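Local coordinates for protein putative NADPH-dependent oxidoreductase (Desulfitobacterium hafniense DCB-2, PDB 3DB2) that probably reduces or oxidises a small substrate with a nicotinamide nucleotide, being a putative NADPH-dependent oxidoreductase with Rossmann and GFO/IDH/MocA-type C-terminal domains, at residues 127-132 and 300-305; 134-139 and 190-195; 184-189 and 241-246; 269-274 and 295-300. One frame throughout, in Å; residues are numbered along the deposited sequence.

How the contacts relate
Contacts 1 and 2 lie on helix 130-140, and contacts 3 and 4 reach the mixed sheet beside it. Contacts 1 and 2 have centres about 14 Å apart: contact 1 sits where the helix begins, and contact 2 joins its later turns to helix 183-194. Contact 3 carries the earlier part of helix 183-194 onto strand 240-247. Contacts 2 and 3 have centres about 10 Å apart, and M135 touches I243 and V245 of contact 3 and L273 of contact 4. Contact 4, at the sheet edge beside a glycerol, shares V300 with contact 1, their centres about 11 Å apart, and sets F297 against G130 and A131. An R127-D188 salt bridge links contacts 1 and 3.

Contact 1: 127-132 and 300-305; sequences RRLGAL and VDHLRV
R128, L129 and G130 meet V300, H302 and V305 where two helix beginnings lie against each other: the start of helix 130-140 in the C-terminal part of this two-domain Rossmann-type oxidoreductase, and the start of helix 302-316. D301 is the N-cap of the second helix, its OD1 accepting from R304 N at 3.2 Å. L129 holds the N-cap position of the first, but there the carboxylate comes from outside: D268 takes A131 N on one oxygen and both G130 N and V300 N on the other, tying the two chain segments through a single side chain. V300 presses its isopropyl group onto the turn before helix 130-140. CG1 rests 3.3 Å from R128 O, while CG2 approaches G130 N at 3.8 Å. Next to it, H302 and L129 run side by side in the same direction. The histidine CG lies between its backbone N and carbonyl carbon (chi1 63°), which swings the imidazole alongside the leucine, and L129 CD2 meets H302 CD2 obliquely at 3.6 Å. Both ring nitrogens are engaged elsewhere, ND1 with S125 OG and NE2 with W261 O and T267 OG1, and these bonds fix the ring's rotation. R128 slides past V305 in the opposing sense, sending its guanidinium on to a salt bridge with E309 one turn further along helix 302-316. The aliphatic part of the arginine does the touching here: its CD lies 3.6 Å from V305 CG2.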
loop_
_atom_site.group_PDB
_atom_site.type_symbol
_atom_site.label_atom_id
_atom_site.label_comp_id
_atom_site.label_asym_id
_atom_site.label_seq_id
_atom_site.Cartn_x
_atom_site.Cartn_y
_atom_site.Cartn_z
ATOM N N ARG C 127 3.805 1.809 -19.153
ATOM C CA ARG C 127 5.170 1.344 -19.045
ATOM C C ARG C 127 6.080 2.157 -19.976
ATOM O O ARG C 127 7.282 2.162 -19.744
ATOM C CB ARG C 127 5.358 -0.139 -19.365
ATOM C CG ARG C 127 5.012 -0.607 -20.752
ATOM C CD ARG C 127 5.679 -1.917 -21.080
ATOM N NE ARG C 127 4.963 -3.072 -20.521
ATOM C CZ ARG C 127 5.502 -4.295 -20.591
ATOM N NH1 ARG C 127 6.684 -4.477 -21.153
ATOM N NH2 ARG C 127 4.904 -5.377 -20.107
ATOM N N ARG C 128 5.489 2.822 -20.955
ATOM C CA ARG C 128 6.240 3.613 -21.914
ATOM C C ARG C 128 6.580 5.011 -21.409
ATOM O O ARG C 128 7.462 5.681 -21.976
ATOM C CB ARG C 128 5.458 3.751 -23.221
ATOM C CG ARG C 128 4.813 2.488 -23.737
ATOM C CD ARG C 128 4.942 2.354 -25.228
ATOM N NE ARG C 128 4.734 0.962 -25.596
ATOM C CZ ARG C 128 5.485 0.096 -26.231
ATOM N NH1 ARG C 128 6.673 0.418 -26.671
ATOM N NH2 ARG C 128 5.028 -1.134 -26.432
ATOM N N LEU C 129 5.888 5.473 -20.369
ATOM C CA LEU C 129 6.155 6.796 -19.833
ATOM C C LEU C 129 7.635 6.934 -19.482
ATOM O O LEU C 129 8.228 5.931 -19.106
ATOM C CB LEU C 129 5.295 7.056 -18.607
ATOM C CG LEU C 129 3.800 7.312 -18.868
ATOM C CD1 LEU C 129 3.013 7.314 -17.579
ATOM C CD2 LEU C 129 3.619 8.651 -19.586
ATOM N N GLY C 130 8.189 8.140 -19.614
ATOM C CA GLY C 130 9.613 8.322 -19.317
ATOM C C GLY C 130 9.862 7.950 -17.855
ATOM O O GLY C 130 10.906 7.431 -17.513
ATOM N N ALA C 131 8.881 8.199 -16.996
ATOM C CA ALA C 131 9.057 7.868 -15.573
ATOM C C ALA C 131 9.159 6.369 -15.389
ATOM O O ALA C 131 10.014 5.942 -14.629
ATOM C CB ALA C 131 7.929 8.438 -14.764
ATOM N N LEU C 132 8.334 5.559 -16.052
ATOM C CA LEU C 132 8.416 4.115 -15.823
ATOM C C LEU C 132 9.692 3.524 -16.409
ATOM O O LEU C 132 10.363 2.598 -15.881
ATOM C CB LEU C 132 7.152 3.481 -16.405
ATOM C CG LEU C 132 5.992 3.258 -15.450
ATOM C CD1 LEU C 132 6.371 2.282 -14.338
ATOM C CD2 LEU C 132 5.524 4.601 -14.879
ATOM N N VAL C 300 7.959 11.015 -22.829
ATOM C CA VAL C 300 7.687 10.090 -23.906
ATOM C C VAL C 300 6.191 10.151 -24.185
ATOM O O VAL C 300 5.415 10.031 -23.214
ATOM C CB VAL C 300 8.056 8.637 -23.528
ATOM C CG1 VAL C 300 7.759 7.660 -24.648
ATOM C CG2 VAL C 300 9.511 8.573 -23.120
ATOM N N ASP C 301 5.857 10.330 -25.449
ATOM C CA ASP C 301 4.488 10.333 -25.961
ATOM C C ASP C 301 3.985 8.880 -25.965
ATOM O O ASP C 301 4.075 8.179 -26.971
ATOM C CB ASP C 301 4.381 10.943 -27.355
ATOM C CG ASP C 301 2.936 11.200 -27.754
ATOM O OD1 ASP C 301 2.070 10.445 -27.271
ATOM O OD2 ASP C 301 2.639 12.150 -28.517
ATOM N N HIS C 302 3.485 8.463 -24.810
ATOM C CA HIS C 302 3.179 7.047 -24.540
ATOM C C HIS C 302 2.208 6.463 -25.547
ATOM O O HIS C 302 2.332 5.305 -25.957
ATOM C CB HIS C 302 2.701 6.927 -23.107
ATOM C CG HIS C 302 1.456 7.608 -22.660
ATOM N ND1 HIS C 302 0.238 6.962 -22.529
ATOM C CD2 HIS C 302 1.221 8.893 -22.312
ATOM C CE1 HIS C 302 -0.671 7.819 -22.112
ATOM N NE2 HIS C 302 -0.102 9.010 -21.974
ATOM N N LEU C 303 1.226 7.260 -25.990
ATOM C CA LEU C 303 0.215 6.677 -26.893
ATOM C C LEU C 303 0.767 6.625 -28.308
ATOM O O LEU C 303 0.592 5.679 -29.073
ATOM C CB LEU C 303 -1.081 7.499 -26.826
ATOM C CG LEU C 303 -1.743 7.626 -25.462
ATOM C CD1 LEU C 303 -3.030 8.431 -25.584
ATOM C CD2 LEU C 303 -2.012 6.247 -24.883
ATOM N N ARG C 304 1.495 7.667 -28.712
ATOM C CA ARG C 304 2.096 7.686 -30.039
ATOM C C ARG C 304 3.147 6.607 -30.227
ATOM O O ARG C 304 3.145 5.877 -31.217
ATOM C CB ARG C 304 2.750 9.049 -30.288
ATOM C CG ARG C 304 3.544 9.127 -31.576
ATOM C CD ARG C 304 3.957 10.570 -31.855
ATOM N NE ARG C 304 4.864 10.652 -32.998
ATOM C CZ ARG C 304 5.437 11.761 -33.440
ATOM N NH1 ARG C 304 5.247 12.934 -32.871
ATOM N NH2 ARG C 304 6.245 11.708 -34.491
ATOM N N VAL C 305 4.062 6.485 -29.257
ATOM C CA VAL C 305 5.157 5.529 -29.427
ATOM C C VAL C 305 4.646 4.095 -29.437
ATOM O O VAL C 305 5.283 3.260 -30.095
ATOM C CB VAL C 305 6.275 5.653 -28.383
ATOM C CG1 VAL C 305 6.924 7.020 -28.487
ATOM C CG2 VAL C 305 5.746 5.373 -26.974
#

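Contact 2: 134-139 and 190-195; sequences KMKEMI and LQFLLG
K136 and L193 bring helix 134-139 and helix 190-194 closest, their CA atoms 5.7 Å apart, while the axes stay 10.0 Å apart at their nearest and run 32° from parallel. K136 and L193 also carry the larger share of the contact. With CG anti to its backbone N (chi1 -178°) and further bends at chi2 and chi4, the lysine chain passes obliquely over one face of the F192 ring, CG lying 3.6 Å from F192 CZ, and then turns down onto the helix end. NZ donates to L193 O at 3.1 Å, coming in from above the carbonyl plane, well off its lone pairs. Its distance from the F192 ring leaves at most a weak cation-pi attraction. Beneath the lysine the contact turns apolar: I139 CD1 meets L193 CD2 at 4.2 Å, and the neighbouring selenomethionine M135 reaches on to I243 and V245 of the sheet. G195, with positive phi, ends helix 183-194. A positive ammonium at a carbonyl of that last turn is likely to interact favourably with the negative end of the helix dipole, and its salt bridge with D140 offers the charge a second partner.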
loop_
_atom_site.group_PDB
_atom_site.type_symbol
_atom_site.label_atom_id
_atom_site.label_comp_id
_atom_site.label_asym_id
_atom_site.label_seq_id
_atom_site.Cartn_x
_atom_site.Cartn_y
_atom_site.Cartn_z
ATOM N N LYS C 134 12.510 5.160 -16.570
ATOM C CA LYS C 134 13.610 5.561 -15.702
ATOM C C LYS C 134 13.615 4.652 -14.488
ATOM O O LYS C 134 14.654 4.142 -14.030
ATOM C CB LYS C 134 13.449 7.045 -15.369
ATOM C CG LYS C 134 14.461 7.592 -14.380
ATOM C CD LYS C 134 15.827 7.607 -15.054
ATOM C CE LYS C 134 16.930 7.712 -14.017
ATOM N NZ LYS C 134 17.757 8.918 -14.307
HETATM N N MSE C 135 12.422 4.411 -13.932
HETATM C CA MSE C 135 12.329 3.520 -12.765
HETATM C C MSE C 135 12.876 2.139 -13.083
HETATM O O MSE C 135 13.532 1.484 -12.260
HETATM C CB MSE C 135 10.888 3.462 -12.234
HETATM C CG MSE C 135 10.438 4.792 -11.624
HETATM SE SE MSE C 135 8.476 4.794 -11.384
HETATM C CE MSE C 135 8.527 3.647 -9.829
ATOM N N LYS C 136 12.650 1.646 -14.276
ATOM C CA LYS C 136 13.106 0.363 -14.759
ATOM C C LYS C 136 14.634 0.362 -14.807
ATOM O O LYS C 136 15.318 -0.564 -14.332
ATOM C CB LYS C 136 12.492 0.059 -16.135
ATOM C CG LYS C 136 12.895 -1.306 -16.682
ATOM C CD LYS C 136 12.559 -2.373 -15.650
ATOM C CE LYS C 136 12.342 -3.728 -16.311
ATOM N NZ LYS C 136 12.749 -4.823 -15.389
ATOM N N GLU C 137 15.190 1.413 -15.362
ATOM C CA GLU C 137 16.647 1.597 -15.403
ATOM C C GLU C 137 17.236 1.538 -13.999
ATOM O O GLU C 137 18.188 0.778 -13.759
ATOM C CB GLU C 137 16.950 2.927 -16.051
ATOM C CG GLU C 137 18.355 3.267 -16.501
ATOM C CD GLU C 137 18.242 4.375 -17.558
ATOM O OE1 GLU C 137 18.088 4.022 -18.746
ATOM O OE2 GLU C 137 18.275 5.567 -17.179
HETATM N N MSE C 138 16.651 2.319 -13.085
HETATM C CA MSE C 138 17.182 2.390 -11.720
HETATM C C MSE C 138 17.144 1.044 -11.031
HETATM O O MSE C 138 18.048 0.670 -10.270
HETATM C CB MSE C 138 16.477 3.470 -10.909
HETATM C CG MSE C 138 16.777 4.869 -11.430
HETATM SE SE MSE C 138 15.649 6.263 -10.665
HETATM C CE MSE C 138 16.892 6.897 -9.303
ATOM N N ILE C 139 16.095 0.263 -11.291
ATOM C CA ILE C 139 15.987 -1.076 -10.725
ATOM C C ILE C 139 16.961 -2.017 -11.411
ATOM O O ILE C 139 17.604 -2.856 -10.776
ATOM C CB ILE C 139 14.541 -1.584 -10.878
ATOM C CG1 ILE C 139 13.552 -0.810 -9.986
ATOM C CG2 ILE C 139 14.406 -3.078 -10.662
ATOM C CD1 ILE C 139 12.103 -1.073 -10.349
ATOM N N LEU C 190 3.728 -3.502 -12.915
ATOM C CA LEU C 190 4.364 -4.358 -11.914
ATOM C C LEU C 190 5.153 -5.501 -12.530
ATOM O O LEU C 190 6.251 -5.848 -12.109
ATOM C CB LEU C 190 3.298 -4.928 -10.965
ATOM C CG LEU C 190 2.756 -3.902 -9.951
ATOM C CD1 LEU C 190 1.486 -4.406 -9.277
ATOM C CD2 LEU C 190 3.827 -3.596 -8.922
ATOM N N GLN C 191 4.608 -6.135 -13.570
ATOM C CA GLN C 191 5.340 -7.237 -14.202
ATOM C C GLN C 191 6.389 -6.707 -15.165
ATOM O O GLN C 191 7.393 -7.369 -15.408
ATOM C CB GLN C 191 4.320 -8.176 -14.842
ATOM C CG GLN C 191 3.449 -8.870 -13.787
ATOM C CD GLN C 191 2.540 -9.961 -14.339
ATOM O OE1 GLN C 191 2.649 -11.142 -14.035
ATOM N NE2 GLN C 191 1.560 -9.593 -15.165
ATOM N N PHE C 192 6.214 -5.506 -15.711
ATOM C CA PHE C 192 7.278 -4.838 -16.454
ATOM C C PHE C 192 8.498 -4.582 -15.572
ATOM O O PHE C 192 9.665 -4.829 -15.893
ATOM C CB PHE C 192 6.759 -3.520 -17.007
ATOM C CG PHE C 192 7.818 -2.554 -17.488
ATOM C CD1 PHE C 192 8.613 -2.923 -18.571
ATOM C CD2 PHE C 192 8.010 -1.315 -16.899
ATOM C CE1 PHE C 192 9.586 -2.061 -19.031
ATOM C CE2 PHE C 192 9.003 -0.459 -17.339
ATOM C CZ PHE C 192 9.787 -0.852 -18.414
ATOM N N LEU C 193 8.228 -4.063 -14.370
ATOM C CA LEU C 193 9.293 -3.706 -13.438
ATOM C C LEU C 193 9.951 -4.928 -12.803
ATOM O O LEU C 193 11.191 -4.942 -12.721
ATOM C CB LEU C 193 8.725 -2.781 -12.371
ATOM C CG LEU C 193 8.257 -1.387 -12.782
ATOM C CD1 LEU C 193 7.788 -0.616 -11.547
ATOM C CD2 LEU C 193 9.371 -0.645 -13.518
ATOM N N LEU C 194 9.160 -5.906 -12.387
ATOM C CA LEU C 194 9.657 -7.043 -11.621
ATOM C C LEU C 194 9.506 -8.440 -12.209
ATOM O O LEU C 194 9.951 -9.407 -11.552
ATOM C CB LEU C 194 8.918 -7.084 -10.268
ATOM C CG LEU C 194 9.097 -5.887 -9.344
ATOM C CD1 LEU C 194 8.708 -6.273 -7.936
ATOM C CD2 LEU C 194 10.526 -5.367 -9.391
ATOM N N GLY C 195 8.920 -8.634 -13.374
ATOM C CA GLY C 195 8.736 -9.969 -13.896
ATOM C C GLY C 195 7.410 -10.588 -13.446
ATOM O O GLY C 195 6.597 -9.923 -12.793
#

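Contact 3: 184-189 and 241-246; sequences VHQIDN and FSINVY
The Q186 side chain, with CG anti to its carbonyl carbon, bends sharply at chi2 (-77°), which lays its amide over the F241 ring; that ring is brought up to meet it by a CG anti to the phenylalanine's own backbone N. The two planes are 26° apart in a stacked approach. NE2 sits 3.3 Å above the ring plane, displaced toward the rim, with F241 CE1 its nearest ring atom at 3.4 Å. The other end of the amide faces I243, whose CD1 lies 3.3 Å from Q186 OE1. N189, one turn further along, reaches back with ND2 to donate to Q186 OE1 at 3.0 Å; the bond is almost straight, though the donor stands above the carbonyl plane. That same ND2 comes to the edge of the F241 ring, 3.7 Å from CZ, and also meets S126 OG. The fold here is the GFO/IDH/MocA C-terminal domain, in which helix 183-194 lies over a mixed sheet; the axis of helix 184-189 runs 24° from parallel to strand 241-246. Q186 NE2 bonds to V153 O on the adjoining strand, and a leucine in place of Q186 would probably leave the V153 carbonyl without this donor and N189 ND2 with S126 OG but no Q186 OE1. F241 in turn meets F154 edge-to-face, and the H185 ring meets that of W261 nearly at right angles.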
loop_
_atom_site.group_PDB
_atom_site.type_symbol
_atom_site.label_atom_id
_atom_site.label_comp_id
_atom_site.label_asym_id
_atom_site.label_seq_id
_atom_site.Cartn_x
_atom_site.Cartn_y
_atom_site.Cartn_z
ATOM N N VAL C 184 -5.363 -2.986 -14.471
ATOM C CA VAL C 184 -4.540 -3.676 -15.478
ATOM C C VAL C 184 -3.335 -2.850 -15.869
ATOM O O VAL C 184 -2.276 -3.341 -16.261
ATOM C CB VAL C 184 -5.435 -3.991 -16.694
ATOM C CG1 VAL C 184 -4.616 -4.363 -17.920
ATOM C CG2 VAL C 184 -6.372 -5.128 -16.320
ATOM N N HIS C 185 -3.477 -1.516 -15.760
ATOM C CA HIS C 185 -2.358 -0.608 -16.008
ATOM C C HIS C 185 -1.212 -0.880 -15.029
ATOM O O HIS C 185 -0.063 -1.080 -15.440
ATOM C CB HIS C 185 -2.746 0.847 -15.840
ATOM C CG HIS C 185 -3.638 1.452 -16.866
ATOM N ND1 HIS C 185 -3.162 2.155 -17.949
ATOM C CD2 HIS C 185 -4.987 1.462 -16.958
ATOM C CE1 HIS C 185 -4.185 2.572 -18.663
ATOM N NE2 HIS C 185 -5.300 2.172 -18.084
ATOM N N GLN C 186 -1.593 -0.892 -13.748
ATOM C CA GLN C 186 -0.580 -1.142 -12.701
ATOM C C GLN C 186 -0.100 -2.575 -12.673
ATOM O O GLN C 186 1.100 -2.824 -12.422
ATOM C CB GLN C 186 -1.112 -0.701 -11.327
ATOM C CG GLN C 186 -1.328 0.813 -11.267
ATOM C CD GLN C 186 -0.050 1.614 -11.102
ATOM O OE1 GLN C 186 1.026 1.332 -11.631
ATOM N NE2 GLN C 186 -0.190 2.697 -10.359
ATOM N N ILE C 187 -0.964 -3.559 -12.947
ATOM C CA ILE C 187 -0.511 -4.927 -13.129
ATOM C C ILE C 187 0.544 -5.061 -14.211
ATOM O O ILE C 187 1.580 -5.746 -14.063
ATOM C CB ILE C 187 -1.708 -5.857 -13.418
ATOM C CG1 ILE C 187 -2.630 -5.853 -12.180
ATOM C CG2 ILE C 187 -1.264 -7.242 -13.832
ATOM C CD1 ILE C 187 -3.928 -6.571 -12.435
ATOM N N ASP C 188 0.349 -4.389 -15.335
ATOM C CA ASP C 188 1.368 -4.377 -16.385
ATOM C C ASP C 188 2.615 -3.650 -15.876
ATOM O O ASP C 188 3.712 -4.198 -16.102
ATOM C CB ASP C 188 0.856 -3.744 -17.670
ATOM C CG ASP C 188 1.917 -3.935 -18.755
ATOM O OD1 ASP C 188 2.104 -5.092 -19.208
ATOM O OD2 ASP C 188 2.542 -2.918 -19.100
ATOM N N ASN C 189 2.459 -2.498 -15.227
ATOM C CA ASN C 189 3.647 -1.837 -14.690
ATOM C C ASN C 189 4.418 -2.753 -13.758
ATOM O O ASN C 189 5.648 -2.778 -13.793
ATOM C CB ASN C 189 3.293 -0.530 -13.969
ATOM C CG ASN C 189 2.874 0.534 -14.969
ATOM O OD1 ASN C 189 3.211 0.453 -16.149
ATOM N ND2 ASN C 189 2.152 1.521 -14.452
ATOM N N PHE C 241 -2.754 8.021 -8.708
ATOM C CA PHE C 241 -1.951 7.065 -9.460
ATOM C C PHE C 241 -0.540 7.156 -8.849
ATOM O O PHE C 241 0.145 8.147 -9.100
ATOM C CB PHE C 241 -1.891 7.294 -10.949
ATOM C CG PHE C 241 -1.232 6.259 -11.831
ATOM C CD1 PHE C 241 0.130 5.966 -11.808
ATOM C CD2 PHE C 241 -1.993 5.545 -12.750
ATOM C CE1 PHE C 241 0.742 5.024 -12.595
ATOM C CE2 PHE C 241 -1.401 4.579 -13.543
ATOM C CZ PHE C 241 -0.052 4.310 -13.476
ATOM N N SER C 242 -0.166 6.092 -8.139
ATOM C CA SER C 242 1.148 6.105 -7.486
ATOM C C SER C 242 1.831 4.745 -7.546
ATOM O O SER C 242 1.192 3.717 -7.686
ATOM C CB SER C 242 0.984 6.568 -6.044
ATOM O OG SER C 242 0.089 5.751 -5.327
ATOM N N ILE C 243 3.171 4.774 -7.450
ATOM C CA ILE C 243 4.006 3.597 -7.365
ATOM C C ILE C 243 5.149 3.929 -6.380
ATOM O O ILE C 243 5.831 4.950 -6.548
ATOM C CB ILE C 243 4.601 3.190 -8.721
ATOM C CG1 ILE C 243 3.560 3.081 -9.840
ATOM C CG2 ILE C 243 5.409 1.891 -8.643
ATOM C CD1 ILE C 243 4.074 2.546 -11.151
ATOM N N ASN C 244 5.296 3.087 -5.381
ATOM C CA ASN C 244 6.357 3.230 -4.388
ATOM C C ASN C 244 7.173 1.934 -4.533
ATOM O O ASN C 244 6.635 0.835 -4.488
ATOM C CB ASN C 244 5.884 3.347 -2.952
ATOM C CG ASN C 244 4.936 4.518 -2.738
ATOM O OD1 ASN C 244 5.150 5.571 -3.299
ATOM N ND2 ASN C 244 3.911 4.336 -1.943
ATOM N N VAL C 245 8.456 2.088 -4.707
ATOM C CA VAL C 245 9.409 1.002 -4.819
ATOM C C VAL C 245 10.411 1.112 -3.651
ATOM O O VAL C 245 11.001 2.176 -3.481
ATOM C CB VAL C 245 10.179 1.083 -6.137
ATOM C CG1 VAL C 245 11.090 -0.108 -6.310
ATOM C CG2 VAL C 245 9.197 1.191 -7.305
ATOM N N TYR C 246 10.554 0.030 -2.923
ATOM C CA TYR C 246 11.432 -0.040 -1.766
ATOM C C TYR C 246 12.663 -0.870 -2.145
ATOM O O TYR C 246 12.483 -2.043 -2.501
ATOM C CB TYR C 246 10.678 -0.684 -0.598
ATOM C CG TYR C 246 9.465 0.171 -0.247
ATOM C CD1 TYR C 246 9.618 1.332 0.495
ATOM C CD2 TYR C 246 8.178 -0.160 -0.663
ATOM C CE1 TYR C 246 8.527 2.117 0.817
ATOM C CE2 TYR C 246 7.100 0.643 -0.320
ATOM C CZ TYR C 246 7.255 1.786 0.415
ATOM O OH TYR C 246 6.181 2.619 0.765
#

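Contact 4: 269-274 and 295-300; sequences EHSTLI and VDFESV. With GOL (glycerol), chain E.
F297 points its ring at strand 271-274 and is met at the rim: S271 OG lies in the ring plane 3.5 Å from CZ, and L273 CB is 4.0 Å from CE2. A glycerol lies over one face, its C3 3.3 Å from F297 CZ. The phenylalanine CG stands between backbone N and carbonyl carbon (chi1 49°), folding the ring back under the glycerol held by its own backbone. Alongside, V295 N donates to L273 O at 2.9 Å, and L273 CD2 and V295 CG1, pointing the same way, pack 3.8 Å apart. On the other side of the same residue pair a water replaces the second backbone bond, accepting from L273 N at 2.8 Å and donating to V295 O at 2.7 Å. The glycerol continues the bridge: O2 bonds to that water, while O3 donates to D296 OD1 and accepts from F297 N. Further out, S271 OG is held by D268 O, K294 pairs with D296, and A131 of helix 130-140 backs the ring. Replacing F297 with alanine would probably open a gap between A131 and the glycerol and leave L273 CB without the ring edge it packs on. Since the glycerol probably came from the crystallisation liquor, its hydroxyls are likely to stand in for solvent, satisfying backbone groups where direct pairing between the strands runs out.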
loop_
_atom_site.group_PDB
_atom_site.type_symbol
_atom_site.label_atom_id
_atom_site.label_comp_id
_atom_site.label_asym_id
_atom_site.label_seq_id
_atom_site.Cartn_x
_atom_site.Cartn_y
_atom_site.Cartn_z
ATOM N N GLU C 269 5.116 15.279 -17.718
ATOM C CA GLU C 269 5.389 16.545 -17.053
ATOM C C GLU C 269 4.446 16.748 -15.873
ATOM O O GLU C 269 4.747 17.573 -15.010
ATOM C CB GLU C 269 5.225 17.743 -18.003
ATOM C CG GLU C 269 6.217 17.723 -19.150
ATOM C CD GLU C 269 6.131 18.954 -20.041
ATOM O OE1 GLU C 269 5.805 20.055 -19.540
ATOM O OE2 GLU C 269 6.396 18.827 -21.254
ATOM N N HIS C 270 3.356 15.997 -15.853
ATOM C CA HIS C 270 2.406 16.056 -14.747
ATOM C C HIS C 270 2.572 14.854 -13.816
ATOM O O HIS C 270 1.622 14.237 -13.333
ATOM C CB HIS C 270 0.997 16.197 -15.319
ATOM C CG HIS C 270 0.994 17.466 -16.144
ATOM N ND1 HIS C 270 0.480 18.643 -15.657
ATOM C CD2 HIS C 270 1.458 17.747 -17.381
ATOM C CE1 HIS C 270 0.611 19.601 -16.565
ATOM N NE2 HIS C 270 1.193 19.084 -17.630
ATOM N N SER C 271 3.850 14.549 -13.565
ATOM C CA SER C 271 4.217 13.468 -12.637
ATOM C C SER C 271 5.449 13.907 -11.856
ATOM O O SER C 271 6.133 14.848 -12.251
ATOM C CB SER C 271 4.439 12.170 -13.398
ATOM O OG SER C 271 5.639 12.151 -14.149
ATOM N N THR C 272 5.748 13.229 -10.758
ATOM C CA THR C 272 6.902 13.525 -9.941
ATOM C C THR C 272 7.508 12.148 -9.558
ATOM O O THR C 272 6.710 11.255 -9.249
ATOM C CB THR C 272 6.692 14.201 -8.588
ATOM O OG1 THR C 272 5.458 13.712 -8.026
ATOM C CG2 THR C 272 6.613 15.711 -8.696
ATOM N N LEU C 273 8.815 12.097 -9.600
ATOM C CA LEU C 273 9.511 10.898 -9.114
ATOM C C LEU C 273 10.518 11.368 -8.061
ATOM O O LEU C 273 11.289 12.266 -8.377
ATOM C CB LEU C 273 10.177 10.134 -10.234
ATOM C CG LEU C 273 11.037 8.911 -9.870
ATOM C CD1 LEU C 273 10.239 7.827 -9.176
ATOM C CD2 LEU C 273 11.749 8.356 -11.093
ATOM N N ILE C 274 10.463 10.756 -6.886
ATOM C CA ILE C 274 11.380 11.211 -5.817
ATOM C C ILE C 274 12.144 9.991 -5.368
ATOM O O ILE C 274 11.573 8.916 -5.268
ATOM C CB ILE C 274 10.578 11.911 -4.723
ATOM C CG1 ILE C 274 10.170 13.357 -5.102
ATOM C CG2 ILE C 274 11.320 11.834 -3.398
ATOM C CD1 ILE C 274 11.221 14.367 -4.662
ATOM N N VAL C 295 13.858 13.377 -9.150
ATOM C CA VAL C 295 14.426 12.644 -10.269
ATOM C C VAL C 295 13.744 13.167 -11.532
ATOM O O VAL C 295 12.522 13.024 -11.650
ATOM C CB VAL C 295 14.264 11.121 -10.192
ATOM C CG1 VAL C 295 14.912 10.426 -11.374
ATOM C CG2 VAL C 295 14.862 10.584 -8.898
ATOM N N ASP C 296 14.546 13.771 -12.403
ATOM C CA ASP C 296 13.963 14.236 -13.688
ATOM C C ASP C 296 14.320 13.256 -14.794
ATOM O O ASP C 296 15.231 12.443 -14.658
ATOM C CB ASP C 296 14.382 15.671 -13.963
ATOM C CG ASP C 296 13.687 16.605 -12.985
ATOM O OD1 ASP C 296 12.439 16.697 -13.020
ATOM O OD2 ASP C 296 14.352 17.229 -12.135
ATOM N N PHE C 297 13.564 13.293 -15.889
ATOM C CA PHE C 297 13.579 12.332 -16.966
ATOM C C PHE C 297 12.896 12.924 -18.207
ATOM O O PHE C 297 12.041 13.817 -18.102
ATOM C CB PHE C 297 12.884 11.005 -16.574
ATOM C CG PHE C 297 11.524 11.233 -15.931
ATOM C CD1 PHE C 297 10.386 11.434 -16.698
ATOM C CD2 PHE C 297 11.395 11.257 -14.554
ATOM C CE1 PHE C 297 9.176 11.669 -16.097
ATOM C CE2 PHE C 297 10.184 11.503 -13.953
ATOM C CZ PHE C 297 9.058 11.723 -14.727
ATOM N N GLU C 298 13.237 12.442 -19.402
ATOM C CA GLU C 298 12.611 12.983 -20.589
ATOM C C GLU C 298 11.184 12.434 -20.698
ATOM O O GLU C 298 10.894 11.316 -20.266
ATOM C CB GLU C 298 13.337 12.616 -21.880
ATOM C CG GLU C 298 14.735 13.191 -22.038
ATOM C CD GLU C 298 14.775 14.704 -21.930
ATOM O OE1 GLU C 298 14.251 15.395 -22.829
ATOM O OE2 GLU C 298 15.364 15.190 -20.934
ATOM N N SER C 299 10.332 13.230 -21.308
ATOM C CA SER C 299 8.954 12.844 -21.596
ATOM C C SER C 299 8.949 11.900 -22.792
ATOM O O SER C 299 9.813 12.031 -23.646
ATOM C CB SER C 299 8.097 14.069 -21.910
ATOM O OG SER C 299 7.990 14.915 -20.780
ATOM N N VAL C 300 7.959 11.015 -22.829
ATOM C CA VAL C 300 7.687 10.090 -23.906
ATOM C C VAL C 300 6.191 10.151 -24.185
ATOM O O VAL C 300 5.415 10.031 -23.214
ATOM C CB VAL C 300 8.056 8.637 -23.528
ATOM C CG1 VAL C 300 7.759 7.660 -24.648
ATOM C CG2 VAL C 300 9.511 8.573 -23.120
HETATM C C1 GOL E . 8.128 15.901 -15.218
HETATM O O1 GOL E . 8.845 16.210 -16.388
HETATM C C2 GOL E . 9.145 15.696 -14.122
HETATM O O2 GOL E . 8.529 15.430 -12.892
HETATM C C3 GOL E . 10.307 14.775 -14.623
HETATM O O3 GOL E . 11.402 15.431 -15.321
HETATM O O HOH W 1 10.168 14.091 -10.980
#